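Local coordinates for protein cytochrome P450 268A2 Cyp268A2 (Mycobacterium marinum, PDB 6BLD) that belongs to the cytochrome P450 family, a family of mainly helical haem proteins, and holds protoporphyrin IX with its iron and (3E,5E)-6,10-dimethylundeca-3,5,9-trien-2-one in its interior, at residues Ile14-Arg19 against Ser34-Glu39; Thr111-Leu116 against Asp243-Ala248; Ala184-Ser189 against Phe206-Tyr211; Trp285-Phe290 against Glu388-Leu393. All blocks are in the same frame, centred on the assembly; numbering follows the deposited sequence.

Contact 1: Ile14-Arg19 against Ser34-Glu39; sequences IDLSSR and SELRAE
Ile14 lies against Leu36 of helix 26-39, and its side chain can be followed atom by atom. CB is 4.0 Å from Leu36 CD2. There the chain forks: CG2 turns to the other methyl of the same leucine, Leu36 CD1, while CG1 comes to 3.7 Å from Leu36 CD2. With chi1 at -59°, CG1 lies beside the backbone N and CG2 opposite it, which spreads the branches of this beta-branched residue over both leucine methyls. The two side chains lie alongside one another, pointing opposite ways. Beyond CG1, the terminal CD1 leaves Leu36 and sits 3.8 Å from Glu35 OE1; this solvent-exposed glutamate is extended, which brings its carboxylate beside the methyl.

Leu16 adds a second apolar touch, tip to tip, with its CD1 3.6 Å from Leu36 CD1. Between these two residues Asp15 turns away from the helix and its carboxylate folds the loop: OD1 takes the backbone N of Ser17 in an Asx turn and also that of Ser18, whose OG donates to OD2. Ser17 OG ties the loop to Pro46. No hydrogen bond crosses between the segments, so they are held together by shape and burial of methyl groups.

Contact 2: Thr111-Leu116 against Asp243-Ala248; sequences TKLRKL and DRLADA. With HEM (protoporphyrin IX containing Fe), chain B.
Leu113 and Leu116, one helical turn apart on helix 109-117, receive the single side chain of Leu245 between them. Along the helix from its start, Lys112 does not touch the opposite segment, but its ammonium group makes a salt bridge with Asp241, just before that segment, a polar tie beside the apolar one. Leu113 follows. Its CB does not point straight at its partner, yet CD2 reaches 3.8 Å from Leu245 CD2, the two side chains passing at a slant.

Arg114 faces another way, towards the haem. Its CG lies anti to the backbone N (chi1 170°), and the chain, bent at chi2, carries the guanidinium to a haem propionate. NH1 donates to HEM O1A at 2.7 Å with an N-H...O angle of 152°, and the oxygen lies at the edge of the guanidinium, in its plane. Two acceptors, the propionate and Phe371 O, share NH1 and would restrain the group's rotation, and the positive charge would be expected to stabilise the propionate as an anion.

Leu116 closes the walk, its CD1 meeting Leu245 CD1 tip to tip at 3.6 Å. The forked leucine suits this place: CD2 meets Leu113, while CD1 meets chiefly Leu116. Helix 109-117 is thus set between the haem and the loop that leads into helix 247-278; Phe102 and Met105 pack on Leu113, and Ala238 and Val240, after helix 231-237, on Leu116.

Contact 3: Ala184-Ser189 against Phe206-Tyr211; sequences ADALVS and FENQMY. With DXJ ((3E,5E)-6,10-dimethylundeca-3,5,9-trien-2-one), chain C.
Near the end of helix 177-186, the chain makes a type I turn from Ala186 to Ser189 and passes close to the continuous helix 201-225. The backbones come nearest at Ala186 and Asn208, with CA atoms 6.8 Å apart, a spacing that the small alanine permits. The turn is closed by the backbone bond from Ser189 N to Ala186 O, and Ser189 OG donates to Asp185 O at 2.6 Å, satisfying a carbonyl in the last turn of the helix.

The methyl of Ala186 sits over the flat face of the Asn208 amide, its CB 3.5 Å from Asn208 CG and only slightly farther from OD1 and ND2. The bond from ND2 to the carbonyl of Val204, one turn back in its own helix, holds the amide's rotation. Leu187 crosses Gln209 at about a right angle, with Leu187 CD2 3.6 Å from Gln209 CG, the apolar part of the glutamine chain.

The far end of Gln209 is polar. Extended beyond CG, it brings NE2 to the ketone oxygen O14 of DXJ, a hydrogen bond of 2.7 Å with an N-H...O angle of 141°. NE2 also donates to Leu95 O, so that two acceptors hold the amide in place. Leu187 adds apolar packing, its CB 4.0 Å from DXJ C12. Separately, Leu187 O comes within 3.3 Å of the ligand's terminal methyl, DXJ C13. This is the F-G region of the P450 fold, which roofs the ligand pocket on the distal side of the haem.

Contact 4: Trp285-Phe290 against Glu388-Leu393; sequences WLLADF and ELLVQL
Leu390, on helix 375-392, projects its side chain towards Leu287 and Phe290, and the contact is entirely apolar. One methyl does the work: Leu390 CD1 is 4.4 Å from Leu287 CB and 4.3 Å from Phe290 CD1. It approaches the aromatic ring at an oblique angle. Both distances are loose for van der Waals contact, in keeping with a contact near the surface where Leu287 is exposed. With chi1 at -176°, the phenylalanine ring swings out opposite the backbone N, to the side of Leu390, and leucine is long enough for one methyl to reach both neighbours.

Backbone geometry supplies the second ingredient. Helix 280-288 stops at Asp289, which stands at the N-cap position of helix 290-305, so Leu287 and Phe290 belong to different helices yet meet the same leucine.

The polar interactions join each segment to other helices and not to each other. Trp285 makes a cation-pi interaction with Arg293, tying helix 280-288 to helix 290-305, while Glu388 forms a salt bridge with Lys138 of helix 123-147. In P450 terms this is packing of the helical domain, far from the haem: helix 375-392, the L helix of the family, meets the junction of the J and K helices.

From the N terminus, contact 1 closes first: a short loop of mostly helical chain that folds the entry segment 14-19 back on helix 26-39. Contact 2 then opens at helix 109-117 and closes 127 residues later at the start of helix 247-278, across the chain's centre from contact 1. Within that long loop lies the shorter one of contact 3, joining the end of helix 177-186 to helix 201-225; the nearest atoms of contacts 2 and 3 are about 10 Å apart. Contact 2 adjoins the haem and contact 3 the bound ligand DXJ. Contact 4 follows in series, linking helix 280-288 and the start of helix 290-305 to helix 375-392. No two of the loops cross.

Contact 1: Ile14-Arg19 against Ser34-Glu39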
# COMPACT_ATOMS: atom_id res chain seq x y z
N ILE A 14 -5.11 11.11 -23.20
CA ILE A 14 -5.71 10.24 -22.20
C ILE A 14 -5.78 10.96 -20.86
O ILE A 14 -4.80 11.57 -20.41
CB ILE A 14 -4.93 8.92 -22.09
CG1 ILE A 14 -4.90 8.19 -23.43
CG2 ILE A 14 -5.52 8.03 -21.00
CD1 ILE A 14 -6.26 8.06 -24.09
N ASP A 15 -6.94 10.89 -20.22
CA ASP A 15 -7.16 11.54 -18.93
C ASP A 15 -6.73 10.60 -17.81
O ASP A 15 -7.31 9.52 -17.64
CB ASP A 15 -8.63 11.93 -18.78
CG ASP A 15 -8.98 12.38 -17.37
OD1 ASP A 15 -8.10 12.94 -16.68
OD2 ASP A 15 -10.14 12.17 -16.96
N LEU A 16 -5.73 11.02 -17.04
CA LEU A 16 -5.29 10.30 -15.84
C LEU A 16 -5.33 11.18 -14.60
O LEU A 16 -4.76 10.79 -13.57
CB LEU A 16 -3.88 9.75 -16.03
CG LEU A 16 -3.59 8.84 -17.22
CD1 LEU A 16 -2.14 8.39 -17.19
CD2 LEU A 16 -4.52 7.64 -17.22
N SER A 17 -5.98 12.34 -14.65
CA SER A 17 -5.90 13.32 -13.58
C SER A 17 -7.24 13.70 -12.96
O SER A 17 -7.25 14.22 -11.84
CB SER A 17 -5.22 14.61 -14.08
OG SER A 17 -4.15 14.31 -14.96
N SER A 18 -8.35 13.46 -13.64
CA SER A 18 -9.64 13.94 -13.16
C SER A 18 -10.14 13.09 -11.99
O SER A 18 -9.74 11.94 -11.80
CB SER A 18 -10.67 13.93 -14.29
OG SER A 18 -11.13 12.62 -14.56
N ARG A 19 -11.04 13.69 -11.21
CA ARG A 19 -11.66 12.97 -10.11
C ARG A 19 -12.53 11.82 -10.62
O ARG A 19 -12.57 10.75 -10.01
CB ARG A 19 -12.50 13.93 -9.26
CG ARG A 19 -11.73 14.66 -8.18
CD ARG A 19 -10.77 13.73 -7.46
NE ARG A 19 -9.84 14.46 -6.60
CZ ARG A 19 -10.03 14.66 -5.30
NH1 ARG A 19 -11.12 14.19 -4.71
NH2 ARG A 19 -9.14 15.34 -4.59
N SER A 34 -4.15 0.64 -21.09
CA SER A 34 -3.81 -0.26 -22.19
C SER A 34 -3.34 0.52 -23.41
O SER A 34 -2.33 0.18 -24.03
CB SER A 34 -5.00 -1.15 -22.53
OG SER A 34 -4.67 -2.05 -23.58
N GLU A 35 -4.08 1.57 -23.78
CA GLU A 35 -3.70 2.36 -24.95
C GLU A 35 -2.37 3.06 -24.73
O GLU A 35 -1.54 3.14 -25.65
CB GLU A 35 -4.79 3.38 -25.28
CG GLU A 35 -4.37 4.38 -26.36
CD GLU A 35 -5.50 5.30 -26.79
OE1 GLU A 35 -5.21 6.38 -27.35
OE2 GLU A 35 -6.67 4.95 -26.56
N LEU A 36 -2.14 3.58 -23.53
CA LEU A 36 -0.86 4.21 -23.22
C LEU A 36 0.27 3.20 -23.30
O LEU A 36 1.29 3.45 -23.96
CB LEU A 36 -0.92 4.87 -21.84
CG LEU A 36 -1.82 6.10 -21.72
CD1 LEU A 36 -1.85 6.60 -20.29
CD2 LEU A 36 -1.37 7.19 -22.67
N ARG A 37 0.11 2.05 -22.64
CA ARG A 37 1.14 1.01 -22.70
C ARG A 37 1.48 0.64 -24.13
O ARG A 37 2.63 0.32 -24.44
CB ARG A 37 0.68 -0.23 -21.94
CG ARG A 37 0.85 -0.15 -20.43
CD ARG A 37 0.74 -1.53 -19.77
NE ARG A 37 -0.35 -2.32 -20.34
CZ ARG A 37 -1.59 -2.35 -19.86
NH1 ARG A 37 -1.90 -1.63 -18.79
NH2 ARG A 37 -2.51 -3.10 -20.44
N ALA A 38 0.49 0.69 -25.03
CA ALA A 38 0.73 0.26 -26.40
C ALA A 38 1.32 1.38 -27.25
O ALA A 38 2.28 1.16 -28.00
CB ALA A 38 -0.57 -0.25 -27.02
N GLU A 39 0.77 2.59 -27.15
CA GLU A 39 1.14 3.68 -28.05
C GLU A 39 2.13 4.67 -27.44
O GLU A 39 3.14 5.00 -28.06
CB GLU A 39 -0.12 4.43 -28.52
CG GLU A 39 -1.29 3.53 -28.91
CD GLU A 39 -1.01 2.66 -30.13
OE1 GLU A 39 0.03 2.86 -30.80
OE2 GLU A 39 -1.83 1.77 -30.41

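Contact 2: Thr111-Leu116 against Asp243-Ala248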
# COMPACT_ATOMS: atom_id res chain seq x y z
N THR A 111 18.84 5.45 4.32
CA THR A 111 19.59 4.29 4.77
C THR A 111 19.73 4.28 6.29
O THR A 111 19.66 3.22 6.92
CB THR A 111 20.97 4.25 4.11
OG1 THR A 111 20.87 4.78 2.78
CG2 THR A 111 21.50 2.83 4.05
N LYS A 112 19.92 5.46 6.89
CA LYS A 112 20.05 5.54 8.35
C LYS A 112 18.76 5.10 9.04
O LYS A 112 18.79 4.27 9.95
CB LYS A 112 20.40 6.97 8.76
CG LYS A 112 21.79 7.43 8.39
CD LYS A 112 21.94 8.92 8.65
CE LYS A 112 23.39 9.37 8.52
NZ LYS A 112 23.50 10.86 8.51
N LEU A 113 17.62 5.65 8.61
CA LEU A 113 16.38 5.42 9.33
C LEU A 113 15.84 4.02 9.10
O LEU A 113 15.37 3.36 10.04
CB LEU A 113 15.35 6.48 8.94
CG LEU A 113 15.72 7.92 9.31
CD1 LEU A 113 14.53 8.85 9.13
CD2 LEU A 113 16.25 7.99 10.73
N ARG A 114 15.88 3.54 7.85
CA ARG A 114 15.39 2.19 7.57
C ARG A 114 16.17 1.13 8.33
O ARG A 114 15.60 0.13 8.77
CB ARG A 114 15.44 1.92 6.06
CG ARG A 114 15.19 0.47 5.68
CD ARG A 114 14.51 0.34 4.32
NE ARG A 114 14.33 -1.05 3.93
CZ ARG A 114 13.55 -1.47 2.94
NH1 ARG A 114 12.86 -0.59 2.22
NH2 ARG A 114 13.45 -2.76 2.67
N LYS A 115 17.48 1.35 8.52
CA LYS A 115 18.30 0.38 9.24
C LYS A 115 17.85 0.22 10.69
O LYS A 115 18.04 -0.85 11.28
CB LYS A 115 19.77 0.81 9.18
CG LYS A 115 20.74 -0.13 9.89
CD LYS A 115 20.68 -1.53 9.31
CE LYS A 115 21.61 -2.47 10.05
NZ LYS A 115 21.54 -3.86 9.53
N LEU A 116 17.24 1.26 11.27
CA LEU A 116 16.86 1.20 12.68
C LEU A 116 15.73 0.21 12.93
O LEU A 116 15.61 -0.31 14.05
CB LEU A 116 16.45 2.59 13.16
CG LEU A 116 17.48 3.70 12.96
CD1 LEU A 116 16.84 5.07 13.13
CD2 LEU A 116 18.65 3.53 13.91
N ASP A 243 22.67 11.32 18.74
CA ASP A 243 21.50 11.81 19.45
C ASP A 243 20.30 10.95 19.08
O ASP A 243 20.24 10.38 17.99
CB ASP A 243 21.21 13.28 19.12
CG ASP A 243 20.31 13.94 20.15
OD1 ASP A 243 20.09 13.34 21.22
OD2 ASP A 243 19.83 15.06 19.88
N ARG A 244 19.36 10.85 20.01
CA ARG A 244 18.13 10.13 19.73
C ARG A 244 17.29 10.90 18.73
O ARG A 244 17.42 12.12 18.57
CB ARG A 244 17.33 9.91 21.01
CG ARG A 244 16.83 11.20 21.65
CD ARG A 244 15.47 11.04 22.29
NE ARG A 244 14.99 12.28 22.91
CZ ARG A 244 15.57 12.88 23.94
NH1 ARG A 244 15.05 14.00 24.42
NH2 ARG A 244 16.66 12.36 24.51
N LEU A 245 16.40 10.18 18.05
CA LEU A 245 15.56 10.80 17.04
C LEU A 245 14.57 11.76 17.68
O LEU A 245 14.02 11.49 18.76
CB LEU A 245 14.81 9.73 16.24
CG LEU A 245 15.59 9.11 15.08
CD1 LEU A 245 15.00 7.76 14.72
CD2 LEU A 245 15.58 10.04 13.88
N ALA A 246 14.34 12.89 17.02
CA ALA A 246 13.37 13.86 17.50
C ALA A 246 11.96 13.27 17.48
O ALA A 246 11.68 12.29 16.80
CB ALA A 246 13.41 15.13 16.64
N ASP A 247 11.07 13.90 18.26
CA ASP A 247 9.70 13.42 18.35
C ASP A 247 9.01 13.44 16.99
O ASP A 247 8.19 12.57 16.70
CB ASP A 247 8.91 14.27 19.35
CG ASP A 247 9.67 14.48 20.65
OD1 ASP A 247 9.65 15.62 21.17
OD2 ASP A 247 10.27 13.51 21.15
N ALA A 248 9.33 14.43 16.15
CA ALA A 248 8.70 14.50 14.83
C ALA A 248 9.10 13.32 13.96
O ALA A 248 8.25 12.75 13.26
CB ALA A 248 9.08 15.82 14.15
CHA HEM B . 7.05 0.41 1.03
CHB HEM B . 5.76 -1.23 5.41
CHC HEM B . 2.67 -4.35 3.32
CHD HEM B . 3.37 -2.06 -0.91
C1A HEM B . 6.99 0.24 2.39
C2A HEM B . 7.76 0.95 3.39
C3A HEM B . 7.41 0.49 4.59
C4A HEM B . 6.39 -0.52 4.41
CMA HEM B . 7.98 0.97 5.95
CAA HEM B . 8.82 2.04 3.10
CBA HEM B . 10.14 1.35 2.76
CGA HEM B . 11.15 2.37 2.29
O1A HEM B . 12.36 2.05 2.30
O2A HEM B . 10.73 3.50 1.92
C1B HEM B . 4.87 -2.26 5.23
C2B HEM B . 4.38 -3.15 6.26
C3B HEM B . 3.53 -4.01 5.71
C4B HEM B . 3.44 -3.71 4.29
CMB HEM B . 4.77 -3.11 7.75
CAB HEM B . 2.82 -5.11 6.53
CBB HEM B . 2.06 -6.06 5.98
C1C HEM B . 2.59 -4.01 1.99
C2C HEM B . 1.81 -4.68 0.97
C3C HEM B . 2.00 -4.03 -0.20
C4C HEM B . 2.92 -2.95 0.04
CMC HEM B . 0.91 -5.91 1.26
CAC HEM B . 1.43 -4.32 -1.60
CBC HEM B . 0.77 -5.44 -1.93
C1D HEM B . 4.43 -1.20 -0.78
C2D HEM B . 5.01 -0.37 -1.81
C3D HEM B . 6.02 0.32 -1.28
C4D HEM B . 6.14 -0.06 0.11
CMD HEM B . 4.51 -0.30 -3.28
CAD HEM B . 6.93 1.32 -2.03
CBD HEM B . 7.97 0.56 -2.85
CGD HEM B . 8.84 1.50 -3.63
O1D HEM B . 9.71 1.01 -4.40
O2D HEM B . 8.67 2.74 -3.50
NA HEM B . 6.16 -0.65 3.05
NB HEM B . 4.27 -2.64 4.03
NC HEM B . 3.26 -2.96 1.38
ND HEM B . 5.15 -0.99 0.38
FE HEM B . 4.87 -1.97 2.16

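Contact 3: Ala184-Ser189 against Phe206-Tyr211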
# COMPACT_ATOMS: atom_id res chain seq x y z
N ALA A 184 -5.38 4.97 10.35
CA ALA A 184 -4.53 4.63 9.22
C ALA A 184 -5.34 4.53 7.94
O ALA A 184 -4.89 4.98 6.88
CB ALA A 184 -3.80 3.31 9.50
N ASP A 185 -6.54 3.94 8.01
CA ASP A 185 -7.40 3.84 6.84
C ASP A 185 -7.90 5.21 6.39
O ASP A 185 -8.13 5.42 5.19
CB ASP A 185 -8.57 2.91 7.14
CG ASP A 185 -9.54 2.78 5.98
OD1 ASP A 185 -9.18 2.11 4.98
OD2 ASP A 185 -10.65 3.34 6.06
N ALA A 186 -8.06 6.15 7.32
CA ALA A 186 -8.53 7.49 6.96
C ALA A 186 -7.52 8.23 6.10
O ALA A 186 -7.91 9.01 5.22
CB ALA A 186 -8.82 8.29 8.23
N LEU A 187 -6.22 8.02 6.34
CA LEU A 187 -5.19 8.82 5.69
C LEU A 187 -5.04 8.51 4.20
O LEU A 187 -4.30 9.23 3.51
CB LEU A 187 -3.85 8.61 6.40
CG LEU A 187 -3.84 9.10 7.84
CD1 LEU A 187 -2.45 8.97 8.46
CD2 LEU A 187 -4.32 10.54 7.92
N VAL A 188 -5.71 7.48 3.69
CA VAL A 188 -5.71 7.18 2.27
C VAL A 188 -7.10 7.28 1.66
O VAL A 188 -7.29 6.92 0.50
CB VAL A 188 -5.09 5.79 1.99
CG1 VAL A 188 -3.68 5.71 2.57
CG2 VAL A 188 -5.98 4.70 2.56
N SER A 189 -8.08 7.77 2.42
CA SER A 189 -9.46 7.85 1.98
C SER A 189 -9.94 9.29 1.83
O SER A 189 -11.13 9.58 2.03
CB SER A 189 -10.37 7.08 2.93
OG SER A 189 -9.80 5.84 3.30
N PHE A 206 -5.91 15.76 9.23
CA PHE A 206 -5.17 16.25 10.40
C PHE A 206 -5.64 15.57 11.67
O PHE A 206 -4.82 15.19 12.52
CB PHE A 206 -5.31 17.77 10.51
CG PHE A 206 -4.98 18.30 11.88
CD1 PHE A 206 -3.67 18.30 12.34
CD2 PHE A 206 -5.97 18.79 12.71
CE1 PHE A 206 -3.35 18.79 13.59
CE2 PHE A 206 -5.66 19.28 13.97
CZ PHE A 206 -4.36 19.28 14.41
N GLU A 207 -6.96 15.40 11.83
CA GLU A 207 -7.50 14.79 13.04
C GLU A 207 -6.96 13.37 13.23
O GLU A 207 -6.54 13.00 14.33
CB GLU A 207 -9.02 14.78 12.98
CG GLU A 207 -9.69 13.93 14.05
CD GLU A 207 -11.17 13.69 13.77
OE1 GLU A 207 -11.74 14.41 12.93
OE2 GLU A 207 -11.75 12.78 14.40
N ASN A 208 -6.94 12.58 12.16
CA ASN A 208 -6.43 11.21 12.27
C ASN A 208 -4.91 11.18 12.39
O ASN A 208 -4.37 10.32 13.09
CB ASN A 208 -6.91 10.38 11.09
CG ASN A 208 -8.39 10.10 11.15
OD1 ASN A 208 -8.82 9.12 11.76
ND2 ASN A 208 -9.19 10.97 10.54
N GLN A 209 -4.22 12.10 11.71
CA GLN A 209 -2.78 12.23 11.91
C GLN A 209 -2.47 12.65 13.34
O GLN A 209 -1.52 12.16 13.95
CB GLN A 209 -2.20 13.22 10.92
CG GLN A 209 -1.83 12.62 9.58
CD GLN A 209 -0.99 13.56 8.74
OE1 GLN A 209 -0.58 14.62 9.21
NE2 GLN A 209 -0.71 13.17 7.50
N MET A 210 -3.27 13.57 13.89
CA MET A 210 -3.04 14.04 15.25
C MET A 210 -3.16 12.91 16.25
O MET A 210 -2.35 12.79 17.18
CB MET A 210 -4.01 15.17 15.59
CG MET A 210 -3.76 15.83 16.92
SD MET A 210 -4.98 17.11 17.28
CE MET A 210 -6.14 16.19 18.29
N TYR A 211 -4.17 12.05 16.09
CA TYR A 211 -4.35 10.93 17.01
C TYR A 211 -3.17 9.97 16.94
O TYR A 211 -2.66 9.52 17.97
CB TYR A 211 -5.66 10.20 16.73
CG TYR A 211 -5.75 8.87 17.45
CD1 TYR A 211 -6.01 8.82 18.81
CD2 TYR A 211 -5.56 7.67 16.77
CE1 TYR A 211 -6.08 7.61 19.48
CE2 TYR A 211 -5.63 6.46 17.43
CZ TYR A 211 -5.90 6.44 18.79
OH TYR A 211 -5.97 5.24 19.45
C10 DXJ C . 0.01 9.13 4.15
C13 DXJ C . -2.53 11.99 3.93
C01 DXJ C . 3.25 1.85 1.02
C02 DXJ C . 2.31 2.84 1.69
C03 DXJ C . 2.80 3.84 2.39
C04 DXJ C . 0.79 2.67 1.54
C05 DXJ C . 1.88 4.85 3.07
C06 DXJ C . 2.30 6.29 2.80
C07 DXJ C . 1.62 7.30 3.72
C08 DXJ C . 0.70 8.12 3.24
C09 DXJ C . 2.00 7.37 5.20
C11 DXJ C . -0.72 10.09 3.62
C12 DXJ C . -1.42 11.12 4.51
O14 DXJ C . -1.09 11.25 5.64

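Contact 4: Trp285-Phe290 against Glu388-Leu393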
# COMPACT_ATOMS: atom_id res chain seq x y z
N TRP A 285 -8.11 -25.22 -6.99
CA TRP A 285 -6.72 -25.58 -7.26
C TRP A 285 -5.84 -25.33 -6.05
O TRP A 285 -4.99 -26.16 -5.70
CB TRP A 285 -6.21 -24.79 -8.47
CG TRP A 285 -4.76 -24.99 -8.77
CD1 TRP A 285 -4.20 -25.98 -9.53
CD2 TRP A 285 -3.67 -24.19 -8.30
NE1 TRP A 285 -2.84 -25.83 -9.57
CE2 TRP A 285 -2.48 -24.74 -8.83
CE3 TRP A 285 -3.58 -23.05 -7.49
CZ2 TRP A 285 -1.23 -24.20 -8.57
CZ3 TRP A 285 -2.33 -22.51 -7.24
CH2 TRP A 285 -1.17 -23.09 -7.78
N LEU A 286 -6.02 -24.18 -5.38
CA LEU A 286 -5.25 -23.90 -4.18
C LEU A 286 -5.59 -24.87 -3.06
O LEU A 286 -4.70 -25.35 -2.35
CB LEU A 286 -5.49 -22.45 -3.74
CG LEU A 286 -4.87 -22.02 -2.41
CD1 LEU A 286 -3.36 -22.24 -2.42
CD2 LEU A 286 -5.20 -20.56 -2.12
N LEU A 287 -6.88 -25.18 -2.89
CA LEU A 287 -7.30 -26.09 -1.83
C LEU A 287 -6.77 -27.51 -2.05
O LEU A 287 -6.52 -28.23 -1.08
CB LEU A 287 -8.82 -26.09 -1.72
CG LEU A 287 -9.48 -27.12 -0.80
CD1 LEU A 287 -9.08 -26.87 0.65
CD2 LEU A 287 -11.00 -27.07 -0.95
N ALA A 288 -6.59 -27.91 -3.31
CA ALA A 288 -6.14 -29.27 -3.61
C ALA A 288 -4.72 -29.54 -3.12
O ALA A 288 -4.37 -30.71 -2.90
CB ALA A 288 -6.23 -29.53 -5.11
N ASP A 289 -3.91 -28.50 -2.94
CA ASP A 289 -2.54 -28.66 -2.46
C ASP A 289 -2.05 -27.34 -1.87
O ASP A 289 -1.22 -26.65 -2.47
CB ASP A 289 -1.62 -29.12 -3.59
CG ASP A 289 -0.40 -29.87 -3.09
OD1 ASP A 289 -0.14 -29.82 -1.87
OD2 ASP A 289 0.29 -30.50 -3.91
N PHE A 290 -2.56 -26.99 -0.69
CA PHE A 290 -2.39 -25.64 -0.16
C PHE A 290 -0.93 -25.33 0.15
O PHE A 290 -0.39 -24.31 -0.29
CB PHE A 290 -3.25 -25.46 1.08
CG PHE A 290 -3.23 -24.06 1.65
CD1 PHE A 290 -4.13 -23.11 1.21
CD2 PHE A 290 -2.31 -23.71 2.62
CE1 PHE A 290 -4.11 -21.83 1.72
CE2 PHE A 290 -2.28 -22.43 3.14
CZ PHE A 290 -3.19 -21.49 2.69
N GLU A 388 -6.82 -20.07 7.08
CA GLU A 388 -7.84 -20.22 8.12
C GLU A 388 -9.24 -20.05 7.55
O GLU A 388 -10.18 -20.71 8.03
CB GLU A 388 -7.60 -19.21 9.24
CG GLU A 388 -6.46 -19.59 10.16
CD GLU A 388 -6.53 -21.03 10.61
OE1 GLU A 388 -7.64 -21.51 10.94
OE2 GLU A 388 -5.47 -21.70 10.64
N LEU A 389 -9.41 -19.18 6.56
CA LEU A 389 -10.71 -19.06 5.90
C LEU A 389 -11.09 -20.35 5.20
O LEU A 389 -12.28 -20.67 5.09
CB LEU A 389 -10.70 -17.89 4.91
CG LEU A 389 -10.74 -16.49 5.52
CD1 LEU A 389 -10.37 -15.44 4.47
CD2 LEU A 389 -12.11 -16.19 6.12
N LEU A 390 -10.11 -21.11 4.72
CA LEU A 390 -10.39 -22.40 4.11
C LEU A 390 -10.52 -23.51 5.15
O LEU A 390 -11.21 -24.51 4.90
CB LEU A 390 -9.31 -22.75 3.09
CG LEU A 390 -9.23 -21.85 1.86
CD1 LEU A 390 -8.38 -22.50 0.78
CD2 LEU A 390 -10.61 -21.53 1.33
N VAL A 391 -9.88 -23.36 6.30
CA VAL A 391 -9.99 -24.36 7.36
C VAL A 391 -11.36 -24.27 8.03
O VAL A 391 -12.04 -25.28 8.23
CB VAL A 391 -8.85 -24.20 8.38
CG1 VAL A 391 -9.27 -24.73 9.75
CG2 VAL A 391 -7.60 -24.92 7.90
N GLN A 392 -11.80 -23.06 8.36
CA GLN A 392 -12.99 -22.87 9.17
C GLN A 392 -14.25 -22.65 8.33
O GLN A 392 -15.32 -23.18 8.66
CB GLN A 392 -12.80 -21.69 10.12
CG GLN A 392 -11.53 -21.78 10.96
CD GLN A 392 -11.62 -20.97 12.24
OE1 GLN A 392 -12.71 -20.76 12.78
NE2 GLN A 392 -10.48 -20.52 12.74
N LEU A 393 -14.15 -21.88 7.24
CA LEU A 393 -15.30 -21.50 6.42
C LEU A 393 -15.07 -21.93 4.98
O LEU A 393 -14.78 -21.09 4.11
CB LEU A 393 -15.57 -20.00 6.51
CG LEU A 393 -15.86 -19.54 7.94
CD1 LEU A 393 -16.21 -18.06 8.01
CD2 LEU A 393 -16.98 -20.39 8.51